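Local coordinates for protein piwi (Drosophila melanogaster, PDB 6KR6) that binds piRNAs and, in complex with them, brings about the repression of transposable elements, at residues Gln706-Gly711 against Gly736-Thr741; Gly203-Ile208 against Glu220-Val225; Leu570-Leu575 against Gln758-Lys763; Tyr690-Arg695 against Asn744-Ser749; Tyr593-Ala598 against Lys786-Val791. All blocks are in the same frame, centred on the assembly; numbering follows the deposited sequence.

One Argonaute-family chain illustrates how contact chemistry follows place in the fold. Contacts 4 and 5 are buried in the Piwi domain, and both reach the strands around the active-site aspartates: contact 4 pairs two strands by backbone hydrogen bonds, whereas contact 5 seats a helix on a strand through apolar side chains alone. Contact 3 packs a loop against another helix with leucines, partly exposed at its margin. Contact 1 is the smallest, two irregular loops meeting without a clear hydrogen bond, yet it touches contact 3 through P710 and Y762 and contact 4 through T741 and V693. Contact 2, a twisted hairpin outside this cluster, again relies on backbone bonding.

Contact 1. Residues Gln706-Gly711 against Gly736-Thr741; sequences QNPPPG and GTVSPT
The carboxamide of N707 lies across the CG2 methyl of V738, and this overlap carries most of the contact. CB of N707 stands 3.4 Å from V738 CG2, and CG follows at 3.6 Å from the same methyl, so the side chain runs over it and continues toward the backbone of G736. What puts the amide there is chi1 of N707 (-59°), which sets CG anti to the carbonyl carbon. OD1 ends 3.4 Å from G736 O, a meeting of two acceptors that can be no hydrogen bond. From the next position, the proline ring of P708 adds its CD, 3.8 Å from V738 CG2. Both segments are irregular loops of the Piwi domain: the proline-rich 706-711 leads into strand 712-714, while the loop carrying V738 leads into strand 741-745. With an alanine here in place of N707, V738 CG2 would probably lose the amide's cover, and a gap would open beside the G736 carbonyl. V738 is also backed by V729 of strand 725-729. T737 points away from N707, and its OG1 bonds to the carbonyl of M360 and to R365.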
# COMPACT_ATOMS: atom_id res chain seq x y z
N GLN A 706 -10.02 20.33 6.56
CA GLN A 706 -9.05 20.46 5.48
C GLN A 706 -7.88 19.51 5.69
O GLN A 706 -7.72 18.91 6.75
CB GLN A 706 -8.53 21.91 5.37
CG GLN A 706 -9.56 22.89 4.85
CD GLN A 706 -8.98 24.26 4.57
OE1 GLN A 706 -7.99 24.66 5.19
NE2 GLN A 706 -9.58 24.98 3.64
N ASN A 707 -7.06 19.40 4.65
CA ASN A 707 -5.90 18.52 4.68
C ASN A 707 -4.95 18.96 5.80
O ASN A 707 -4.61 20.15 5.89
CB ASN A 707 -5.18 18.55 3.34
CG ASN A 707 -6.07 18.10 2.19
OD1 ASN A 707 -6.42 16.93 2.07
ND2 ASN A 707 -6.44 19.05 1.33
N PRO A 708 -4.50 18.04 6.66
CA PRO A 708 -3.63 18.44 7.76
C PRO A 708 -2.28 18.90 7.25
O PRO A 708 -1.80 18.42 6.21
CB PRO A 708 -3.50 17.15 8.60
CG PRO A 708 -4.60 16.25 8.12
CD PRO A 708 -4.80 16.60 6.68
N PRO A 709 -1.62 19.82 7.95
CA PRO A 709 -0.32 20.29 7.51
C PRO A 709 0.74 19.24 7.75
O PRO A 709 0.55 18.33 8.58
CB PRO A 709 -0.08 21.53 8.39
CG PRO A 709 -0.80 21.21 9.65
CD PRO A 709 -2.03 20.42 9.24
N PRO A 710 1.87 19.31 7.05
CA PRO A 710 2.96 18.35 7.30
C PRO A 710 3.40 18.39 8.75
O PRO A 710 3.47 19.45 9.38
CB PRO A 710 4.07 18.83 6.36
CG PRO A 710 3.36 19.54 5.27
CD PRO A 710 2.18 20.20 5.92
N GLY A 711 3.69 17.21 9.29
CA GLY A 711 4.12 17.07 10.67
C GLY A 711 3.04 16.67 11.65
O GLY A 711 3.34 16.52 12.84
N GLY A 736 -6.58 16.74 -3.92
CA GLY A 736 -6.91 15.41 -3.45
C GLY A 736 -7.04 15.34 -1.94
O GLY A 736 -7.08 16.35 -1.22
N THR A 737 -7.11 14.11 -1.45
CA THR A 737 -7.23 13.83 -0.03
C THR A 737 -5.94 13.19 0.48
O THR A 737 -5.34 12.37 -0.21
CB THR A 737 -8.41 12.90 0.25
OG1 THR A 737 -9.38 13.02 -0.80
CG2 THR A 737 -9.07 13.26 1.57
N VAL A 738 -5.53 13.58 1.69
CA VAL A 738 -4.29 13.04 2.25
C VAL A 738 -4.49 11.59 2.65
O VAL A 738 -5.52 11.22 3.23
CB VAL A 738 -3.83 13.87 3.46
CG1 VAL A 738 -2.38 13.54 3.80
CG2 VAL A 738 -3.97 15.34 3.19
N SER A 739 -3.50 10.77 2.34
CA SER A 739 -3.42 9.42 2.88
C SER A 739 -2.32 9.39 3.92
O SER A 739 -1.13 9.42 3.56
CB SER A 739 -3.13 8.40 1.77
OG SER A 739 -3.96 8.63 0.64
N PRO A 740 -2.64 9.36 5.22
CA PRO A 740 -1.58 9.39 6.23
C PRO A 740 -0.79 8.09 6.23
O PRO A 740 -1.29 7.03 5.86
CB PRO A 740 -2.36 9.55 7.54
CG PRO A 740 -3.67 8.92 7.27
CD PRO A 740 -3.98 9.21 5.82
N THR A 741 0.48 8.19 6.62
CA THR A 741 1.34 7.03 6.70
C THR A 741 1.24 6.42 8.09
O THR A 741 1.20 7.13 9.10
CB THR A 741 2.79 7.40 6.40
OG1 THR A 741 2.83 8.30 5.28
CG2 THR A 741 3.60 6.16 6.06

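Contact 2. Residues Gly203-Ile208 against Glu220-Val225; sequences GYETSI and EITHKV
With CG anti to its carbonyl carbon (chi1 -58°), Y204 extends its ring along the same sheet face as I221, whose CG1 takes the equivalent position. The turn at chi2 of I221 (-56°) brings CD1 back to the ring, 3.6 Å from Y204 CE1, an oblique approach by two side chains that lie alongside each other. Y204 and I221 form the non-hydrogen-bonded pair of an antiparallel hairpin. The hydrogen-bonded pairs flank it. E205 N gives a bond of 2.9 Å to E220 O, and E220 N returns one of 2.9 Å to E205 O. At the G203-T222 pair, T222 N bonds to G203 O, and the return bond from G203 N to T222 O is weak. The opposite face carries E205 and T222, with CB of E205 3.3 Å from T222 OG1. E220 starts on that face too but bends away, and its carboxylate makes salt bridges with R700 and R365. The short strand segments run at 126°, a strong twist. The hairpin lies almost wholly in the region that binds CBX5 and papi. Strand 183-193 pairs with the other edge of strand 198-210, helix 158-172 packs on T206 and I208, and F372 of helix 362-378 stacks on the Y204 ring.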
# COMPACT_ATOMS: atom_id res chain seq x y z
N GLY A 203 -17.85 1.70 -3.78
CA GLY A 203 -18.16 0.96 -2.57
C GLY A 203 -17.52 1.62 -1.37
O GLY A 203 -16.84 2.64 -1.47
N TYR A 204 -17.74 0.98 -0.22
CA TYR A 204 -17.32 1.51 1.07
C TYR A 204 -16.52 0.45 1.81
O TYR A 204 -16.99 -0.68 2.00
CB TYR A 204 -18.53 1.95 1.89
CG TYR A 204 -19.37 3.01 1.20
CD1 TYR A 204 -19.07 4.36 1.34
CD2 TYR A 204 -20.45 2.65 0.41
CE1 TYR A 204 -19.83 5.32 0.71
CE2 TYR A 204 -21.21 3.61 -0.23
CZ TYR A 204 -20.90 4.94 -0.07
OH TYR A 204 -21.66 5.90 -0.70
N GLU A 205 -15.31 0.81 2.22
CA GLU A 205 -14.47 -0.02 3.07
C GLU A 205 -14.75 0.33 4.53
O GLU A 205 -14.85 1.50 4.89
CB GLU A 205 -12.99 0.21 2.75
CG GLU A 205 -12.03 -0.71 3.48
CD GLU A 205 -10.59 -0.47 3.07
OE1 GLU A 205 -9.70 -0.62 3.93
OE2 GLU A 205 -10.35 -0.14 1.89
N THR A 206 -14.88 -0.71 5.35
CA THR A 206 -15.36 -0.56 6.72
C THR A 206 -14.32 -1.10 7.70
O THR A 206 -13.61 -2.06 7.41
CB THR A 206 -16.69 -1.30 6.91
OG1 THR A 206 -17.44 -1.25 5.70
CG2 THR A 206 -17.50 -0.65 8.01
N SER A 207 -14.25 -0.47 8.87
CA SER A 207 -13.34 -0.93 9.92
C SER A 207 -13.92 -0.56 11.28
O SER A 207 -14.77 0.32 11.40
CB SER A 207 -11.94 -0.34 9.75
OG SER A 207 -11.96 1.07 9.74
N ILE A 208 -13.44 -1.26 12.31
CA ILE A 208 -13.94 -1.08 13.67
C ILE A 208 -12.75 -1.02 14.63
O ILE A 208 -11.83 -1.84 14.54
CB ILE A 208 -14.91 -2.21 14.07
CG1 ILE A 208 -15.20 -2.19 15.57
CG2 ILE A 208 -14.38 -3.57 13.63
CD1 ILE A 208 -16.14 -3.27 16.02
N GLU A 220 -14.70 4.37 4.45
CA GLU A 220 -13.85 5.04 3.48
C GLU A 220 -14.32 4.69 2.08
O GLU A 220 -14.86 3.61 1.84
CB GLU A 220 -12.37 4.64 3.69
CG GLU A 220 -11.46 4.77 2.47
CD GLU A 220 -11.09 6.21 2.14
OE1 GLU A 220 -11.55 7.13 2.84
OE2 GLU A 220 -10.33 6.41 1.16
N ILE A 221 -14.14 5.63 1.14
CA ILE A 221 -14.52 5.39 -0.24
C ILE A 221 -13.57 4.38 -0.87
O ILE A 221 -12.37 4.34 -0.56
CB ILE A 221 -14.54 6.71 -1.03
CG1 ILE A 221 -15.44 7.73 -0.33
CG2 ILE A 221 -14.99 6.50 -2.46
CD1 ILE A 221 -16.85 7.24 -0.11
N THR A 222 -14.10 3.53 -1.75
CA THR A 222 -13.31 2.50 -2.40
C THR A 222 -13.88 2.22 -3.78
O THR A 222 -15.07 2.43 -4.02
CB THR A 222 -13.27 1.22 -1.55
OG1 THR A 222 -12.86 1.55 -0.21
CG2 THR A 222 -12.29 0.20 -2.12
N HIS A 223 -13.03 1.75 -4.68
CA HIS A 223 -13.39 1.52 -6.08
C HIS A 223 -12.79 0.19 -6.52
O HIS A 223 -11.57 0.02 -6.48
CB HIS A 223 -12.88 2.66 -6.96
CG HIS A 223 -11.50 3.13 -6.60
ND1 HIS A 223 -11.23 3.83 -5.45
CD2 HIS A 223 -10.31 2.99 -7.24
CE1 HIS A 223 -9.94 4.10 -5.39
NE2 HIS A 223 -9.36 3.60 -6.47
N LYS A 224 -13.65 -0.74 -6.93
CA LYS A 224 -13.21 -2.05 -7.41
C LYS A 224 -13.28 -2.07 -8.93
O LYS A 224 -14.37 -1.92 -9.50
CB LYS A 224 -14.06 -3.16 -6.81
N VAL A 225 -12.14 -2.26 -9.58
CA VAL A 225 -12.06 -2.23 -11.03
C VAL A 225 -12.01 -3.65 -11.56
O VAL A 225 -11.42 -4.55 -10.94
CB VAL A 225 -10.84 -1.41 -11.50
CG1 VAL A 225 -10.93 -1.11 -12.99
CG2 VAL A 225 -10.72 -0.13 -10.69

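Contact 3. Residues Leu570-Leu575 against Gln758-Lys763; sequences LPLSGL and QKLTYK
In the RNase H-like Piwi domain, the loop entering strand 575-584 is anchored to helix 754-764 by leucines, with L760 of the helix inserted among L570, L572 and L575. CD1 of L760 meets L570 CD1 at 3.8 Å, while L760 CD2 lies 4.0 Å from L572 CD1, the side chains of L572 and L760 crossing at about a right angle. L575 comes from straight ahead, tip to tip with L760, and its CD2 is 4.1 Å from both L760 methyls, CD1 and CD2. Setting CG anti to the backbone N (chi1 172°) turns the end of the L760 side chain toward the loop, although CB itself does not point there. The loop takes its shape partly from an inverse gamma turn centred on P571, closed by a weak bond from L572 N to L570 O. V648 of strand 646-652 touches both L760 and L575 and continues the apolar patch into the sheet. Beside the exposed P571 the partner is a lysine whose carbon chain packs while its ammonium group is hydrogen-bonded elsewhere: K763 NZ bonds to Q408 OE1 and to the carbonyl of E569, the residue before L570, and its CE rests 4.1 Å from P571 CD.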
# COMPACT_ATOMS: atom_id res chain seq x y z
N LEU A 570 20.48 16.09 13.03
CA LEU A 570 20.33 14.73 13.55
C LEU A 570 21.05 14.58 14.88
O LEU A 570 22.28 14.45 14.92
CB LEU A 570 20.87 13.71 12.54
CG LEU A 570 20.83 12.23 12.94
CD1 LEU A 570 19.40 11.77 13.16
CD2 LEU A 570 21.52 11.38 11.88
N PRO A 571 20.33 14.59 16.01
CA PRO A 571 20.97 14.47 17.33
C PRO A 571 21.11 13.02 17.79
O PRO A 571 20.60 12.62 18.85
CB PRO A 571 20.02 15.28 18.23
CG PRO A 571 18.67 15.03 17.62
CD PRO A 571 18.89 14.91 16.13
N LEU A 572 21.80 12.21 17.00
CA LEU A 572 22.05 10.82 17.34
C LEU A 572 23.40 10.39 16.77
O LEU A 572 23.77 10.80 15.66
CB LEU A 572 20.94 9.90 16.82
CG LEU A 572 19.75 9.68 17.76
CD1 LEU A 572 18.76 8.72 17.14
CD2 LEU A 572 20.23 9.17 19.11
N SER A 573 24.12 9.58 17.53
CA SER A 573 25.47 9.14 17.18
C SER A 573 25.45 7.66 16.81
O SER A 573 24.83 6.85 17.50
CB SER A 573 26.44 9.39 18.33
OG SER A 573 26.44 10.74 18.73
N GLY A 574 26.15 7.32 15.73
CA GLY A 574 26.25 5.94 15.30
C GLY A 574 24.93 5.30 14.90
O GLY A 574 24.69 4.13 15.22
N LEU A 575 24.08 6.04 14.20
CA LEU A 575 22.78 5.54 13.76
C LEU A 575 22.84 5.19 12.28
O LEU A 575 23.29 6.00 11.46
CB LEU A 575 21.69 6.58 14.02
CG LEU A 575 20.39 6.45 13.21
CD1 LEU A 575 19.69 5.13 13.48
CD2 LEU A 575 19.46 7.62 13.49
N GLN A 758 9.02 9.47 16.74
CA GLN A 758 8.21 10.14 15.74
C GLN A 758 8.96 11.33 15.13
O GLN A 758 8.89 11.55 13.92
CB GLN A 758 6.89 10.59 16.36
CG GLN A 758 6.01 9.44 16.83
CD GLN A 758 4.94 9.89 17.80
OE1 GLN A 758 4.91 11.05 18.21
NE2 GLN A 758 4.05 8.98 18.17
N LYS A 759 9.67 12.10 15.96
CA LYS A 759 10.44 13.22 15.44
C LYS A 759 11.57 12.74 14.54
O LYS A 759 11.85 13.35 13.50
CB LYS A 759 11.00 14.07 16.59
CG LYS A 759 11.52 15.43 16.15
CD LYS A 759 12.03 16.25 17.32
CE LYS A 759 13.39 15.75 17.79
NZ LYS A 759 13.96 16.63 18.86
N LEU A 760 12.23 11.63 14.91
CA LEU A 760 13.28 11.08 14.07
C LEU A 760 12.72 10.61 12.73
O LEU A 760 13.36 10.79 11.68
CB LEU A 760 13.98 9.92 14.79
CG LEU A 760 14.98 9.10 13.96
CD1 LEU A 760 16.08 9.99 13.40
CD2 LEU A 760 15.56 7.98 14.79
N THR A 761 11.53 10.01 12.74
CA THR A 761 10.92 9.57 11.48
C THR A 761 10.54 10.77 10.61
O THR A 761 10.77 10.75 9.39
CB THR A 761 9.70 8.70 11.77
OG1 THR A 761 10.07 7.64 12.66
CG2 THR A 761 9.17 8.10 10.48
N TYR A 762 9.98 11.81 11.22
CA TYR A 762 9.67 13.02 10.45
C TYR A 762 10.93 13.65 9.87
O TYR A 762 10.92 14.17 8.75
CB TYR A 762 8.91 14.02 11.33
CG TYR A 762 8.38 15.22 10.58
CD1 TYR A 762 7.54 15.06 9.49
CD2 TYR A 762 8.71 16.51 10.97
CE1 TYR A 762 7.04 16.16 8.80
CE2 TYR A 762 8.22 17.61 10.29
CZ TYR A 762 7.39 17.43 9.21
OH TYR A 762 6.90 18.52 8.53
N LYS A 763 12.04 13.60 10.63
CA LYS A 763 13.32 14.07 10.10
C LYS A 763 13.75 13.24 8.90
O LYS A 763 14.10 13.79 7.85
CB LYS A 763 14.39 14.01 11.19
CG LYS A 763 14.35 15.14 12.19
CD LYS A 763 15.42 14.95 13.26
CE LYS A 763 15.35 16.02 14.34
NZ LYS A 763 15.61 17.38 13.80

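Contact 4. Residues Tyr690-Arg695 against Asn744-Ser749; sequences YIVVTR and NVLYSS
The ring of Y690 has L746 lying alongside it, pointing the same way: L746 CD1 is 4.1 Å from Y690 CE1, an oblique approach. Chi1 of L746 (-65°) sets CG anti to the carbonyl carbon, laying CD1 beside both Y690 and V692. The ring of F649 also meets that of Y690, planes about 15° apart, and the phenol OH is tied to E666 OE2. The flat carboxamide of N744 has a weak bond from ND2 to Y724 O outside the pair, and the Y747 ring leads away from the contact, although its CB sits beside that of Y690. The placing of L746 and Y747 is that of a classic beta bulge. Both residues face Y690, and the register shifts by one between Y690 and I691. Accordingly Y690 serves two residues: its N donates to Y747 O at 2.9 Å in an almost straight bond (173°), and its O receives L746 N at 2.9 Å. Beyond the bulge the antiparallel pairing is regular, with V692 N giving to N744 O at 2.8 Å and N744 N to V692 O at 3.0 Å. I691 and V745, the non-hydrogen-bonded pair between, lie side by side on the opposite face, I691 CG1 3.8 Å from V745 CG2. On the Y690 face, V692 CG2 meets L746 CD1 at 3.8 Å, and helix 659-680 covers this side with L662 and F663 against L746. Strand 687-695 runs parallel to strand 646-652, placing the V692 side chain about 7 Å from that of D652, an active-site residue by similarity.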
# COMPACT_ATOMS: atom_id res chain seq x y z
N TYR A 690 12.43 -1.74 14.63
CA TYR A 690 11.87 -2.33 13.42
C TYR A 690 10.47 -1.76 13.24
O TYR A 690 9.57 -2.05 14.03
CB TYR A 690 11.84 -3.86 13.53
CG TYR A 690 11.47 -4.55 12.24
CD1 TYR A 690 10.14 -4.78 11.90
CD2 TYR A 690 12.45 -4.98 11.35
CE1 TYR A 690 9.80 -5.42 10.73
CE2 TYR A 690 12.12 -5.62 10.17
CZ TYR A 690 10.79 -5.83 9.86
OH TYR A 690 10.45 -6.47 8.69
N ILE A 691 10.29 -0.96 12.19
CA ILE A 691 9.05 -0.25 11.94
C ILE A 691 8.52 -0.65 10.58
O ILE A 691 9.26 -0.64 9.59
CB ILE A 691 9.25 1.28 12.01
CG1 ILE A 691 9.96 1.66 13.31
CG2 ILE A 691 7.91 2.00 11.92
CD1 ILE A 691 10.30 3.12 13.40
N VAL A 692 7.23 -1.00 10.52
CA VAL A 692 6.56 -1.35 9.28
C VAL A 692 5.81 -0.11 8.79
O VAL A 692 4.96 0.43 9.51
CB VAL A 692 5.61 -2.54 9.46
CG1 VAL A 692 4.97 -2.91 8.13
CG2 VAL A 692 6.36 -3.73 10.05
N VAL A 693 6.12 0.33 7.58
CA VAL A 693 5.57 1.56 7.02
C VAL A 693 4.45 1.19 6.05
O VAL A 693 4.68 0.48 5.06
CB VAL A 693 6.66 2.38 6.31
CG1 VAL A 693 6.04 3.49 5.49
CG2 VAL A 693 7.63 2.95 7.33
N THR A 694 3.24 1.67 6.33
CA THR A 694 2.06 1.35 5.55
C THR A 694 1.32 2.62 5.19
O THR A 694 1.01 3.44 6.07
CB THR A 694 1.13 0.40 6.31
OG1 THR A 694 1.79 -0.85 6.54
CG2 THR A 694 -0.15 0.15 5.52
N ARG A 695 1.02 2.79 3.90
CA ARG A 695 0.21 3.92 3.43
C ARG A 695 -1.25 3.55 3.60
O ARG A 695 -1.85 2.89 2.75
CB ARG A 695 0.54 4.25 1.98
N ASN A 744 4.36 1.35 12.26
CA ASN A 744 4.07 0.31 13.23
C ASN A 744 5.38 -0.25 13.76
O ASN A 744 6.09 -0.96 13.04
CB ASN A 744 3.21 -0.79 12.60
CG ASN A 744 2.65 -1.76 13.62
OD1 ASN A 744 1.99 -2.73 13.27
ND2 ASN A 744 2.91 -1.50 14.90
N VAL A 745 5.68 0.04 15.02
CA VAL A 745 6.94 -0.36 15.65
C VAL A 745 6.74 -1.75 16.24
O VAL A 745 6.20 -1.90 17.34
CB VAL A 745 7.39 0.64 16.71
CG1 VAL A 745 8.73 0.23 17.29
CG2 VAL A 745 7.45 2.04 16.12
N LEU A 746 7.17 -2.78 15.50
CA LEU A 746 7.04 -4.14 16.00
C LEU A 746 8.01 -4.40 17.15
O LEU A 746 7.60 -4.89 18.21
CB LEU A 746 7.28 -5.14 14.86
CG LEU A 746 6.25 -5.10 13.74
CD1 LEU A 746 6.43 -6.28 12.81
CD2 LEU A 746 4.85 -5.06 14.31
N TYR A 747 9.28 -4.06 16.97
CA TYR A 747 10.28 -4.22 18.01
C TYR A 747 11.03 -2.91 18.22
O TYR A 747 11.29 -2.18 17.26
CB TYR A 747 11.28 -5.33 17.68
CG TYR A 747 12.32 -5.53 18.76
CD1 TYR A 747 12.02 -6.24 19.91
CD2 TYR A 747 13.60 -5.01 18.62
CE1 TYR A 747 12.96 -6.42 20.90
CE2 TYR A 747 14.55 -5.18 19.61
CZ TYR A 747 14.22 -5.89 20.75
OH TYR A 747 15.17 -6.07 21.74
N SER A 748 11.37 -2.63 19.48
CA SER A 748 12.12 -1.41 19.81
C SER A 748 12.98 -1.67 21.03
O SER A 748 12.45 -1.94 22.12
CB SER A 748 11.17 -0.24 20.05
OG SER A 748 11.88 0.89 20.54
N SER A 749 14.30 -1.59 20.85
CA SER A 749 15.26 -1.59 21.95
C SER A 749 16.11 -0.32 21.92
O SER A 749 17.28 -0.33 22.32
CB SER A 749 16.15 -2.83 21.89
OG SER A 749 16.90 -2.88 20.69

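Contact 5. Residues Tyr593-Ala598 against Lys786-Val791; sequences YGALIA and KLATLV
From its CB, 4.2 Å from V791 CG1, the side chain of Y593 runs past that one methyl, which lies nearest CG and CD1. CG is 3.6 Å and CD1 3.5 Å from V791 CG1, CE1 follows at 3.8 Å, and by CZ the separation has opened again. The methyl therefore sits over the ring face, displaced toward the rim, in a CH-pi contact only 15° off the ring normal. V791 presents it by holding CG1 anti to its backbone N (chi1 174°). With an alanine here in place of Y593, this methyl would probably be left without its ring and a gap would open beside V791. Further along, A595 CB meets A788 CB at 3.8 Å and also lies against L787 CB. The small alanine pair is consistent with the close 7.3 Å approach of the segment axes. I597 closes the row, its CD1 4.0 Å from L787 CD2. The helix segment packs on the sheet of the RNase H-like Piwi domain, running roughly antiparallel to strand 593-598 (148°), and A595 is backbone-bonded to D581, an active-site residue by similarity, which binds zinc in this crystal. K786 packs on a phosphate of the bound RNA. No hydrogen bond crosses the contact, which implies that helix and strand are held by fit between apolar surfaces, while the strand's backbone polar groups bond to neighbouring strands.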
# COMPACT_ATOMS: atom_id res chain seq x y z
N TYR A 593 12.11 -8.25 -7.00
CA TYR A 593 13.38 -7.66 -6.63
C TYR A 593 13.24 -6.90 -5.32
O TYR A 593 12.31 -6.10 -5.16
CB TYR A 593 13.90 -6.73 -7.73
CG TYR A 593 14.25 -7.45 -9.00
CD1 TYR A 593 15.47 -8.09 -9.14
CD2 TYR A 593 13.36 -7.50 -10.07
CE1 TYR A 593 15.80 -8.76 -10.30
CE2 TYR A 593 13.68 -8.16 -11.23
CZ TYR A 593 14.90 -8.79 -11.35
OH TYR A 593 15.23 -9.46 -12.51
N GLY A 594 14.14 -7.18 -4.38
CA GLY A 594 14.20 -6.48 -3.11
C GLY A 594 15.38 -5.54 -3.04
O GLY A 594 16.53 -5.95 -3.27
N ALA A 595 15.10 -4.28 -2.74
CA ALA A 595 16.11 -3.23 -2.66
C ALA A 595 16.25 -2.75 -1.22
O ALA A 595 15.24 -2.56 -0.52
CB ALA A 595 15.74 -2.05 -3.57
N LEU A 596 17.50 -2.56 -0.80
CA LEU A 596 17.85 -2.17 0.56
C LEU A 596 18.80 -0.98 0.51
O LEU A 596 19.84 -1.03 -0.16
CB LEU A 596 18.49 -3.33 1.32
CG LEU A 596 18.81 -3.07 2.79
CD1 LEU A 596 18.14 -4.12 3.67
CD2 LEU A 596 20.31 -3.05 3.03
N ILE A 597 18.43 0.08 1.24
CA ILE A 597 19.21 1.31 1.34
C ILE A 597 19.61 1.49 2.79
O ILE A 597 18.84 1.17 3.70
CB ILE A 597 18.40 2.53 0.84
CG1 ILE A 597 17.58 2.17 -0.40
CG2 ILE A 597 19.33 3.71 0.57
CD1 ILE A 597 18.40 1.73 -1.59
N ALA A 598 20.82 2.00 3.01
CA ALA A 598 21.37 2.11 4.36
C ALA A 598 22.19 3.38 4.49
O ALA A 598 23.13 3.59 3.72
CB ALA A 598 22.22 0.88 4.70
N LYS A 786 12.23 3.27 -5.29
CA LYS A 786 12.75 3.75 -6.57
C LYS A 786 13.69 2.73 -7.20
O LYS A 786 13.55 2.38 -8.38
CB LYS A 786 13.46 5.09 -6.38
CG LYS A 786 13.91 5.76 -7.67
CD LYS A 786 12.78 6.56 -8.30
CE LYS A 786 13.21 7.20 -9.61
NZ LYS A 786 13.38 6.19 -10.69
N LEU A 787 14.65 2.22 -6.42
CA LEU A 787 15.63 1.29 -6.96
C LEU A 787 14.97 -0.03 -7.37
O LEU A 787 15.27 -0.58 -8.44
CB LEU A 787 16.74 1.06 -5.94
CG LEU A 787 17.86 0.07 -6.28
CD1 LEU A 787 18.47 0.35 -7.65
CD2 LEU A 787 18.93 0.10 -5.20
N ALA A 788 14.07 -0.56 -6.53
CA ALA A 788 13.41 -1.81 -6.86
C ALA A 788 12.55 -1.67 -8.11
O ALA A 788 12.53 -2.56 -8.97
CB ALA A 788 12.56 -2.29 -5.68
N THR A 789 11.82 -0.55 -8.24
CA THR A 789 11.01 -0.32 -9.43
C THR A 789 11.88 -0.19 -10.67
O THR A 789 11.54 -0.73 -11.73
CB THR A 789 10.14 0.92 -9.24
OG1 THR A 789 9.25 0.73 -8.13
CG2 THR A 789 9.33 1.21 -10.49
N LEU A 790 13.01 0.50 -10.55
CA LEU A 790 13.92 0.61 -11.69
C LEU A 790 14.43 -0.76 -12.12
O LEU A 790 14.51 -1.05 -13.32
CB LEU A 790 15.09 1.53 -11.35
CG LEU A 790 16.16 1.64 -12.44
CD1 LEU A 790 15.64 2.45 -13.63
CD2 LEU A 790 17.45 2.23 -11.90
N VAL A 791 14.79 -1.61 -11.16
CA VAL A 791 15.32 -2.92 -11.51
C VAL A 791 14.24 -3.80 -12.13
O VAL A 791 14.47 -4.47 -13.15
CB VAL A 791 15.96 -3.60 -10.29
CG1 VAL A 791 16.38 -5.02 -10.63
CG2 VAL A 791 17.16 -2.79 -9.81